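Side-chain contacts in 3-polyprenyl-4-hydroxybenzoate decarboxylase and related decarboxylases (Pelotomaculum thermopropionicum, PDB 6H6X), which carries prenylated FMN and, as the UbiD-class enzyme HmfF, interconverts 2-furoic acid and 2,5-furandicarboxylic acid by taking up or releasing carbon dioxide: residues R6-F11 and V192-L197; A306-T311 and F354-E359; I150-V155 and G255-Y260. The protein carries 8 engineered substitutions. All coordinates share one frame; numbering follows the deposited sequence.

In the fold
Three contacts from one chain illustrate how chemistry follows place in the fold. Interactions 1 and 3 are buried, whereas interaction 2 is only partly so. Interaction 1 joins an N-terminal helix to the Rift-related domain through an indole, a proline and a histidine, with no hydrogen bond crossing it. Interaction 3 lies within that same domain, against the flavin, and combines a salt bridge and hydrogen bonds with an arginine chain over a phenyl face. The two meet where L197 CD2 lies 4.1 Å from I150 CD1. Interaction 2 belongs to the C-terminal domain, on the opposite side of the chain's centre from interaction 1; it is a small meeting of helices whose hydroxyls are hydrogen-bonded to carbonyls of their own helices.

Interaction 1 of 3, residues R6-F11 and V192-L197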
loop_
_atom_site.group_PDB
_atom_site.type_symbol
_atom_site.label_atom_id
_atom_site.label_comp_id
_atom_site.label_asym_id
_atom_site.label_seq_id
_atom_site.Cartn_x
_atom_site.Cartn_y
_atom_site.Cartn_z
ATOM N N ARG B 6 7.039 23.711 22.477
ATOM C CA ARG B 6 6.501 24.961 21.857
ATOM C C ARG B 6 7.217 25.406 20.615
ATOM O O ARG B 6 6.570 25.804 19.645
ATOM C CB ARG B 6 6.422 26.119 22.844
ATOM C CG ARG B 6 5.122 26.082 23.628
ATOM C CD ARG B 6 5.269 26.808 24.905
ATOM N NE ARG B 6 4.358 26.276 25.916
ATOM C CZ ARG B 6 3.353 26.924 26.480
ATOM N NH1 ARG B 6 2.656 26.302 27.427
ATOM N NH2 ARG B 6 3.067 28.182 26.141
ATOM N N GLU B 7 8.534 25.322 20.599
ATOM C CA GLU B 7 9.243 25.608 19.360
ATOM C C GLU B 7 8.918 24.581 18.262
ATOM O O GLU B 7 8.667 24.967 17.112
ATOM C CB GLU B 7 10.738 25.792 19.618
ATOM C CG GLU B 7 10.966 27.198 20.209
ATOM C CD GLU B 7 12.203 27.353 21.070
ATOM O OE1 GLU B 7 13.285 26.926 20.591
ATOM O OE2 GLU B 7 12.089 27.924 22.197
ATOM N N TRP B 8 8.822 23.299 18.634
ATOM C CA TRP B 8 8.455 22.301 17.660
ATOM C C TRP B 8 7.088 22.598 17.101
ATOM O O TRP B 8 6.905 22.505 15.909
ATOM C CB TRP B 8 8.486 20.859 18.233
ATOM C CG TRP B 8 8.135 19.871 17.192
ATOM C CD1 TRP B 8 6.938 19.247 17.029
ATOM C CD2 TRP B 8 8.949 19.467 16.116
ATOM N NE1 TRP B 8 6.977 18.442 15.945
ATOM C CE2 TRP B 8 8.198 18.566 15.350
ATOM C CE3 TRP B 8 10.266 19.779 15.723
ATOM C CZ2 TRP B 8 8.696 17.960 14.195
ATOM C CZ3 TRP B 8 10.779 19.179 14.596
ATOM C CH2 TRP B 8 9.994 18.280 13.830
ATOM N N LEU B 9 6.127 22.957 17.947
ATOM C CA LEU B 9 4.802 23.344 17.403
ATOM C C LEU B 9 4.844 24.561 16.466
ATOM O O LEU B 9 4.070 24.618 15.509
ATOM C CB LEU B 9 3.769 23.571 18.497
ATOM C CG LEU B 9 3.489 22.397 19.398
ATOM C CD1 LEU B 9 2.471 22.787 20.440
ATOM C CD2 LEU B 9 2.998 21.184 18.610
ATOM N N ALA B 10 5.750 25.501 16.725
ATOM C CA ALA B 10 5.950 26.663 15.849
ATOM C C ALA B 10 6.469 26.217 14.494
ATOM O O ALA B 10 5.910 26.601 13.467
ATOM C CB ALA B 10 6.907 27.681 16.488
ATOM N N PHE B 11 7.518 25.400 14.492
ATOM C CA PHE B 11 8.023 24.752 13.264
ATOM C C PHE B 11 6.926 24.031 12.467
ATOM O O PHE B 11 6.853 24.179 11.247
ATOM C CB PHE B 11 9.132 23.778 13.636
ATOM C CG PHE B 11 9.739 23.037 12.467
ATOM C CD1 PHE B 11 10.772 23.604 11.720
ATOM C CD2 PHE B 11 9.322 21.743 12.159
ATOM C CE1 PHE B 11 11.353 22.918 10.660
ATOM C CE2 PHE B 11 9.893 21.051 11.106
ATOM C CZ PHE B 11 10.906 21.641 10.348
ATOM N N VAL B 192 7.603 17.243 25.531
ATOM C CA VAL B 192 8.992 17.492 25.183
ATOM C C VAL B 192 9.180 17.467 23.688
ATOM O O VAL B 192 8.312 17.095 22.897
ATOM C CB VAL B 192 9.924 16.491 25.867
ATOM C CG1 VAL B 192 9.850 16.609 27.371
ATOM C CG2 VAL B 192 9.624 15.039 25.459
ATOM N N HIS B 193 10.336 17.926 23.285
ATOM C CA HIS B 193 10.703 17.920 21.906
ATOM C C HIS B 193 10.739 16.479 21.391
ATOM O O HIS B 193 11.183 15.603 22.107
ATOM C CB HIS B 193 12.075 18.581 21.765
ATOM C CG HIS B 193 12.435 18.883 20.357
ATOM N ND1 HIS B 193 13.054 17.963 19.544
ATOM C CD2 HIS B 193 12.268 20.004 19.612
ATOM C CE1 HIS B 193 13.264 18.508 18.361
ATOM N NE2 HIS B 193 12.797 19.742 18.375
ATOM N N PRO B 194 10.318 16.233 20.142
ATOM C CA PRO B 194 10.406 14.881 19.586
ATOM C C PRO B 194 11.756 14.187 19.619
ATOM O O PRO B 194 11.802 12.943 19.677
ATOM C CB PRO B 194 9.978 15.068 18.133
ATOM C CG PRO B 194 9.034 16.249 18.183
ATOM C CD PRO B 194 9.626 17.163 19.217
ATOM N N ALA B 195 12.849 14.936 19.568
ATOM C CA ALA B 195 14.172 14.317 19.686
ATOM C C ALA B 195 14.346 13.664 21.009
ATOM O O ALA B 195 15.042 12.645 21.115
ATOM C CB ALA B 195 15.293 15.335 19.471
ATOM N N VAL B 196 13.742 14.237 22.046
ATOM C CA VAL B 196 13.854 13.660 23.384
ATOM C C VAL B 196 13.062 12.338 23.489
ATOM O O VAL B 196 13.528 11.369 24.125
ATOM C CB VAL B 196 13.445 14.667 24.466
ATOM C CG1 VAL B 196 13.566 14.067 25.850
ATOM C CG2 VAL B 196 14.284 15.969 24.350
ATOM N N LEU B 197 11.890 12.306 22.846
ATOM C CA LEU B 197 11.025 11.139 22.791
ATOM C C LEU B 197 11.704 10.047 22.001
ATOM O O LEU B 197 11.728 8.893 22.434
ATOM C CB LEU B 197 9.673 11.470 22.167
ATOM C CG LEU B 197 8.765 12.423 22.921
ATOM C CD1 LEU B 197 7.583 12.835 22.073
ATOM C CD2 LEU B 197 8.275 11.858 24.205
#
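W8 lays one face of its indole against P194, and this is where the contact is tight. P194 CG sits 3.6 Å from the centroid of the five-membered ring and only 3° off the ring normal, a CH-pi contact, while P194 CD lies 3.7 Å from W8 CG. The opposite face of the indole is covered from its own helix by F11 CD2. With chi1 at -179°, W8 CG stands opposite the backbone N, and the ring reaches across from helix 5-14 of the N-terminal domain to the start of helix 194-199 in the Rift-related domain. H193 occupies the N-cap position there: its ND1 accepts a bond from A195 N at 3.0 Å, which fixes the imidazole. H193 touches the indole with fewer atoms than P194 does. Its NE2 comes nearest, 3.7 Å from W8 CE3, and the ring planes stand 77° apart. Replacing W8 with alanine would remove the indole and is likely to leave P194 without its aromatic face and the L60 carbonyl O without the donor W8 NE1. Helix 64-70 borders the junction, where A70 touches W8, H193 and P194. On the solvent side of helix 5-14 the packing gives way: E7 is exposed and poorly ordered, its carboxylate turned to the backbone of S2 and H3.

Interaction 2 of 3, residues A306-T311 and F354-E359. Engineered in segment 354-359: N355 (natural residue Thr).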
loop_
_atom_site.group_PDB
_atom_site.type_symbol
_atom_site.label_atom_id
_atom_site.label_comp_id
_atom_site.label_asym_id
_atom_site.label_seq_id
_atom_site.Cartn_x
_atom_site.Cartn_y
_atom_site.Cartn_z
ATOM N N ALA B 306 17.612 2.144 13.177
ATOM C CA ALA B 306 19.018 2.541 13.320
ATOM C C ALA B 306 19.875 1.376 13.738
ATOM O O ALA B 306 20.946 1.189 13.208
ATOM C CB ALA B 306 19.171 3.655 14.323
ATOM N N VAL B 307 19.398 0.621 14.708
ATOM C CA VAL B 307 20.065 -0.589 15.169
ATOM C C VAL B 307 20.098 -1.668 14.112
ATOM O O VAL B 307 21.115 -2.310 13.954
ATOM C CB VAL B 307 19.404 -1.153 16.448
ATOM C CG1 VAL B 307 19.853 -2.590 16.758
ATOM C CG2 VAL B 307 19.726 -0.230 17.628
ATOM N N LEU B 308 18.989 -1.866 13.390
ATOM C CA LEU B 308 18.931 -2.805 12.315
ATOM C C LEU B 308 19.951 -2.477 11.177
ATOM O O LEU B 308 20.629 -3.392 10.671
ATOM C CB LEU B 308 17.517 -2.898 11.754
ATOM C CG LEU B 308 17.310 -3.705 10.464
ATOM C CD1 LEU B 308 17.513 -5.183 10.777
ATOM C CD2 LEU B 308 15.893 -3.481 9.901
ATOM N N LEU B 309 20.026 -1.212 10.752
ATOM C CA LEU B 309 21.005 -0.797 9.734
ATOM C C LEU B 309 22.416 -1.165 10.133
ATOM O O LEU B 309 23.160 -1.735 9.321
ATOM C CB LEU B 309 20.977 0.702 9.462
ATOM C CG LEU B 309 21.857 1.209 8.302
ATOM C CD1 LEU B 309 21.546 0.501 6.974
ATOM C CD2 LEU B 309 21.641 2.706 8.130
ATOM N N GLN B 310 22.790 -0.833 11.369
ATOM C CA GLN B 310 24.129 -1.164 11.884
ATOM C C GLN B 310 24.402 -2.662 11.875
ATOM O O GLN B 310 25.437 -3.090 11.353
ATOM C CB GLN B 310 24.361 -0.664 13.320
ATOM C CG GLN B 310 24.953 0.726 13.413
ATOM C CD GLN B 310 25.104 1.180 14.857
ATOM O OE1 GLN B 310 24.215 0.940 15.700
ATOM N NE2 GLN B 310 26.234 1.839 15.162
ATOM N N THR B 311 23.503 -3.448 12.455
ATOM C CA THR B 311 23.708 -4.890 12.509
ATOM C C THR B 311 23.858 -5.530 11.130
ATOM O O THR B 311 24.697 -6.394 10.936
ATOM C CB THR B 311 22.539 -5.617 13.174
ATOM O OG1 THR B 311 22.136 -4.915 14.347
ATOM C CG2 THR B 311 22.967 -7.074 13.543
ATOM N N PHE B 354 17.453 -11.061 11.653
ATOM C CA PHE B 354 16.974 -11.892 12.762
ATOM C C PHE B 354 17.760 -11.818 14.081
ATOM O O PHE B 354 17.194 -12.074 15.141
ATOM C CB PHE B 354 16.822 -13.353 12.312
ATOM C CG PHE B 354 15.773 -13.546 11.294
ATOM C CD1 PHE B 354 14.586 -12.839 11.369
ATOM C CD2 PHE B 354 15.943 -14.442 10.262
ATOM C CE1 PHE B 354 13.587 -13.008 10.433
ATOM C CE2 PHE B 354 14.942 -14.611 9.303
ATOM C CZ PHE B 354 13.774 -13.895 9.402
ATOM N N ASN B 355 19.042 -11.455 14.015
ATOM C CA ASN B 355 19.812 -11.168 15.223
ATOM C C ASN B 355 19.614 -9.708 15.704
ATOM O O ASN B 355 19.814 -9.445 16.861
ATOM C CB ASN B 355 21.287 -11.499 15.007
ATOM C CG ASN B 355 21.500 -12.916 14.468
ATOM O OD1 ASN B 355 20.765 -13.862 14.799
ATOM N ND2 ASN B 355 22.499 -13.050 13.601
ATOM N N SER B 356 19.190 -8.768 14.850
ATOM C CA SER B 356 18.885 -7.388 15.307
ATOM C C SER B 356 17.951 -7.347 16.541
ATOM O O SER B 356 18.201 -6.590 17.468
ATOM C CB SER B 356 18.334 -6.470 14.171
ATOM O OG SER B 356 16.946 -6.717 13.799
ATOM N N SER B 357 16.902 -8.160 16.521
ATOM C CA SER B 357 15.981 -8.297 17.662
ATOM C C SER B 357 15.201 -9.554 17.475
ATOM O O SER B 357 14.862 -9.920 16.362
ATOM C CB SER B 357 14.959 -7.147 17.749
ATOM O OG SER B 357 14.130 -7.138 16.611
ATOM N N SER B 358 14.867 -10.191 18.566
ATOM C CA SER B 358 13.984 -11.348 18.532
ATOM C C SER B 358 12.581 -11.048 17.940
ATOM O O SER B 358 11.910 -11.973 17.491
ATOM C CB SER B 358 13.908 -11.974 19.940
ATOM O OG SER B 358 13.340 -11.042 20.864
ATOM N N GLU B 359 12.174 -9.774 17.873
ATOM C CA GLU B 359 10.868 -9.377 17.305
ATOM C C GLU B 359 10.695 -9.535 15.776
ATOM O O GLU B 359 9.573 -9.786 15.333
ATOM C CB GLU B 359 10.574 -7.927 17.667
ATOM C CG GLU B 359 10.438 -7.700 19.175
ATOM C CD GLU B 359 10.681 -6.250 19.589
ATOM O OE1 GLU B 359 11.541 -5.478 19.007
ATOM O OE2 GLU B 359 9.946 -5.859 20.524
#
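A helix-to-helix junction in the C-terminal domain brings L308 and T311 of helix 294-315 against S356, in the weakly bonded last turn of helix 345-356. That second helix forms the crossover between the parallel strands 333-338 and 362-367, a beta-alpha-beta unit. The approach is close, since the CA atoms of L308 and S356 are 5.5 Å apart, and the small serine side chain points toward the longer helix. The closest approach is by one methyl branch of the leucine: L308 CD1 lies 3.4 Å from S356 OG and 3.7 Å from S356 CB. The leucine CG is anti to the backbone N (chi1 171°), and the turn at chi2 (70°) swings CD1 to the serine; V322 of the neighbouring strand 319-324 also touches L308. T311 OG1 lies 4.1 Å from S356 CB, and V307 CG1 stands at the margin, near the carbonyl O of S356. Neither hydroxyl is spent on the other helix. T311 OG1 donates to V307 O, one turn back, at 2.8 Å, approaching from above the carbonyl plane, while T311 N reaches the same oxygen from the opposite face. V307 O is thus gripped by two donors of one residue. S356 OG is hydrogen-bonded to the carbonyl O of A353, three residues earlier in its own helix. Methyl and methylene carbons therefore lie against oxygens whose bonding is directed elsewhere; no hydrogen bond crosses, so the contact itself probably rests on van der Waals fit.

Interaction 3 of 3, residues I150-V155 and G255-Y260; sequences IHRLQV and GPFGEY. With 4LU (1-deoxy-5-O-phosphono-1-(3,3,4,5-tetramethyl-9,11-dioxo-2,3,8,9,10,11-hexahydro-7H-quinolino[1,8-fg]pteridin-12-ium-7-y l)-D-ribitol), chain I.
In the prenylated-FMN pocket, R152 meets F257 and E259 beside the flavin, in an arrangement consistent with the Glu-Arg-Glu network of UbiD enzymes, which E254 would complete. The arginine's aliphatic part passes over one face of the phenyl ring, with R152 CD 3.3 Å from F257 CD2, and F257 CB covers one face of the guanidinium. Extended from CG to NE, the chain carries R152 NH1 to E259 OE1, a salt bridge at 3.2 Å. That bond is bent (142°) and uses the anti lone pair of OE1, the two planar groups being 46° apart. R152 NH2 has its own salt bridge, to E254. E259 OE2 accepts from Y260 N, so both carboxylate oxygens are tied. Farther along, G255 N donates to Q154 OE1 at 2.8 Å in a nearly straight bond (167°), joining strand residue Q154 to the turn ahead of F257. The flavin is gripped from the backbone: R152 N donates to its O4 at 2.9 Å, and I150 N to its ribityl O2'. E259 OE1 lies 3.0 Å from the cofactor's C1, in the prenyl-derived ring. Salt bridges on two nitrogens and the F257 CB methylene over one face are likely to fix the guanidinium's rotation and so help place the glutamate at the modified end of the flavin.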
loop_
_atom_site.group_PDB
_atom_site.type_symbol
_atom_site.label_atom_id
_atom_site.label_comp_id
_atom_site.label_asym_id
_atom_site.label_seq_id
_atom_site.Cartn_x
_atom_site.Cartn_y
_atom_site.Cartn_z
ATOM N N ILE B 150 9.506 5.007 28.082
ATOM C CA ILE B 150 8.112 5.431 28.049
ATOM C C ILE B 150 7.246 4.239 28.425
ATOM O O ILE B 150 7.343 3.175 27.809
ATOM C CB ILE B 150 7.712 5.955 26.649
ATOM C CG1 ILE B 150 8.470 7.236 26.349
ATOM C CG2 ILE B 150 6.188 6.200 26.569
ATOM C CD1 ILE B 150 8.119 7.846 24.995
ATOM N N HIS B 151 6.372 4.452 29.395
ATOM C CA HIS B 151 5.436 3.421 29.925
ATOM C C HIS B 151 4.039 3.999 29.928
ATOM O O HIS B 151 3.841 5.198 30.221
ATOM C CB HIS B 151 5.844 3.000 31.354
ATOM C CG HIS B 151 7.252 2.513 31.419
ATOM N ND1 HIS B 151 7.583 1.183 31.313
ATOM C CD2 HIS B 151 8.424 3.190 31.435
ATOM C CE1 HIS B 151 8.901 1.058 31.302
ATOM N NE2 HIS B 151 9.434 2.263 31.362
ATOM N N ARG B 152 3.059 3.177 29.550
ATOM C CA ARG B 152 1.677 3.562 29.753
ATOM C C ARG B 152 1.391 3.638 31.258
ATOM O O ARG B 152 1.889 2.829 32.034
ATOM C CB ARG B 152 0.731 2.620 29.038
ATOM C CG ARG B 152 0.552 1.270 29.693
ATOM C CD ARG B 152 -0.268 0.351 28.809
ATOM N NE ARG B 152 -0.674 -0.844 29.545
ATOM C CZ ARG B 152 -0.793 -2.081 29.057
ATOM N NH1 ARG B 152 -0.521 -2.386 27.777
ATOM N NH2 ARG B 152 -1.176 -3.044 29.882
ATOM N N LEU B 153 0.646 4.659 31.651
ATOM C CA LEU B 153 0.297 4.878 33.029
ATOM C C LEU B 153 -1.231 5.011 33.118
ATOM O O LEU B 153 -1.833 5.894 32.512
ATOM C CB LEU B 153 0.973 6.147 33.521
ATOM C CG LEU B 153 2.483 6.074 33.422
ATOM C CD1 LEU B 153 3.082 7.424 33.204
ATOM C CD2 LEU B 153 3.027 5.449 34.675
ATOM N N GLN B 154 -1.869 4.079 33.811
ATOM C CA GLN B 154 -3.311 4.131 34.015
ATOM C C GLN B 154 -3.598 5.068 35.179
ATOM O O GLN B 154 -3.021 4.927 36.253
ATOM C CB GLN B 154 -3.883 2.731 34.319
ATOM C CG GLN B 154 -5.423 2.686 34.258
ATOM C CD GLN B 154 -6.012 1.357 34.665
ATOM O OE1 GLN B 154 -5.366 0.305 34.565
ATOM N NE2 GLN B 154 -7.269 1.401 35.111
ATOM N N VAL B 155 -4.481 6.024 34.982
ATOM C CA VAL B 155 -4.893 6.890 36.074
ATOM C C VAL B 155 -5.898 6.099 36.906
ATOM O O VAL B 155 -6.994 5.823 36.449
ATOM C CB VAL B 155 -5.509 8.185 35.553
ATOM C CG1 VAL B 155 -5.890 9.123 36.707
ATOM C CG2 VAL B 155 -4.538 8.858 34.614
ATOM N N GLY B 255 -4.902 -2.189 33.349
ATOM C CA GLY B 255 -5.375 -2.678 32.063
ATOM C C GLY B 255 -6.832 -3.103 32.079
ATOM O O GLY B 255 -7.477 -2.958 33.114
ATOM N N PRO B 256 -7.365 -3.582 30.944
ATOM C CA PRO B 256 -6.603 -3.714 29.676
ATOM C C PRO B 256 -6.439 -2.391 28.898
ATOM O O PRO B 256 -7.034 -1.353 29.245
ATOM C CB PRO B 256 -7.449 -4.717 28.873
ATOM C CG PRO B 256 -8.857 -4.482 29.354
ATOM C CD PRO B 256 -8.801 -3.867 30.739
ATOM N N PHE B 257 -5.663 -2.462 27.825
ATOM C CA PHE B 257 -5.287 -1.266 27.061
ATOM C C PHE B 257 -5.061 -1.596 25.593
ATOM O O PHE B 257 -4.361 -2.560 25.283
ATOM C CB PHE B 257 -4.014 -0.696 27.714
ATOM C CG PHE B 257 -3.460 0.539 27.066
ATOM C CD1 PHE B 257 -4.051 1.767 27.285
ATOM C CD2 PHE B 257 -2.325 0.480 26.244
ATOM C CE1 PHE B 257 -3.539 2.916 26.705
ATOM C CE2 PHE B 257 -1.797 1.631 25.704
ATOM C CZ PHE B 257 -2.411 2.846 25.927
ATOM N N GLY B 258 -5.608 -0.788 24.690
ATOM C CA GLY B 258 -5.247 -0.895 23.258
ATOM C C GLY B 258 -3.755 -0.564 22.949
ATOM O O GLY B 258 -3.280 0.541 23.236
ATOM N N GLU B 259 -3.019 -1.512 22.346
ATOM C CA GLU B 259 -1.541 -1.424 22.166
ATOM C C GLU B 259 -1.086 -1.279 20.687
ATOM O O GLU B 259 -1.936 -1.303 19.793
ATOM C CB GLU B 259 -0.868 -2.649 22.830
ATOM C CG GLU B 259 -0.318 -2.388 24.240
ATOM C CD GLU B 259 0.859 -1.385 24.313
ATOM O OE1 GLU B 259 1.359 -1.256 25.467
ATOM O OE2 GLU B 259 1.290 -0.739 23.275
ATOM N N TYR B 260 0.238 -1.160 20.466
ATOM C CA TYR B 260 0.901 -1.007 19.100
ATOM C C TYR B 260 0.469 -1.956 17.958
ATOM O O TYR B 260 0.298 -1.487 16.799
ATOM C CB TYR B 260 2.477 -1.005 19.177
ATOM C CG TYR B 260 3.082 -2.279 19.730
ATOM C CD1 TYR B 260 3.335 -3.403 18.898
ATOM C CD2 TYR B 260 3.360 -2.394 21.115
ATOM C CE1 TYR B 260 3.859 -4.583 19.442
ATOM C CE2 TYR B 260 3.874 -3.575 21.655
ATOM C CZ TYR B 260 4.126 -4.662 20.828
ATOM O OH TYR B 260 4.652 -5.798 21.393
HETATM C C9 4LU I . 7.051 3.155 23.991
HETATM C C8 4LU I . 6.296 4.191 23.366
HETATM C C7 4LU I . 4.931 4.381 23.610
HETATM C C10 4LU I . 6.667 0.482 26.608
HETATM C C6 4LU I . 4.196 3.295 24.376
HETATM N N3 4LU I . 5.791 -0.474 29.079
HETATM C C2 4LU I . 7.076 -0.713 28.663
HETATM C C13 4LU I . 1.618 4.119 24.067
HETATM C C5 4LU I . 2.694 3.326 24.781
HETATM C C1 4LU I . 3.031 1.155 25.890
HETATM O O2 4LU I . 7.866 -1.364 29.415
HETATM N N1 4LU I . 7.505 -0.233 27.458
HETATM C C4 4LU I . 4.890 0.221 28.322
HETATM O O4 4LU I . 3.726 0.433 28.748
HETATM C C4A 4LU I . 5.328 0.745 26.980
HETATM N N5 4LU I . 4.466 1.517 26.133
HETATM C C3 4LU I . 2.221 2.199 25.632
HETATM C C12 4LU I . 2.789 4.288 26.000
HETATM C C5A 4LU I . 5.030 2.355 25.132
HETATM C C7M 4LU I . 4.163 5.499 22.907
HETATM C C8M 4LU I . 7.092 5.108 22.476
HETATM C C9A 4LU I . 6.481 2.184 24.842
HETATM N N10 4LU I . 7.136 1.009 25.377
HETATM C "C1'" 4LU I . 8.505 0.664 24.999
HETATM C "C2'" 4LU I . 9.653 1.290 25.825
HETATM O "O2'" 4LU I . 9.470 2.683 26.098
HETATM C "C3'" 4LU I . 10.932 1.147 25.016
HETATM O "O3'" 4LU I . 11.064 -0.204 24.569
HETATM C "C4'" 4LU I . 12.163 1.619 25.796
HETATM O "O4'" 4LU I . 13.315 1.934 24.958
HETATM C "C5'" 4LU I . 12.666 0.661 26.863
HETATM O "O5'" 4LU I . 13.795 1.403 27.371
HETATM P P 4LU I . 14.993 0.724 28.235
HETATM O O2P 4LU I . 15.864 1.873 28.773
HETATM O O3P 4LU I . 14.294 -0.003 29.420
HETATM O O1P 4LU I . 15.735 -0.154 27.226
#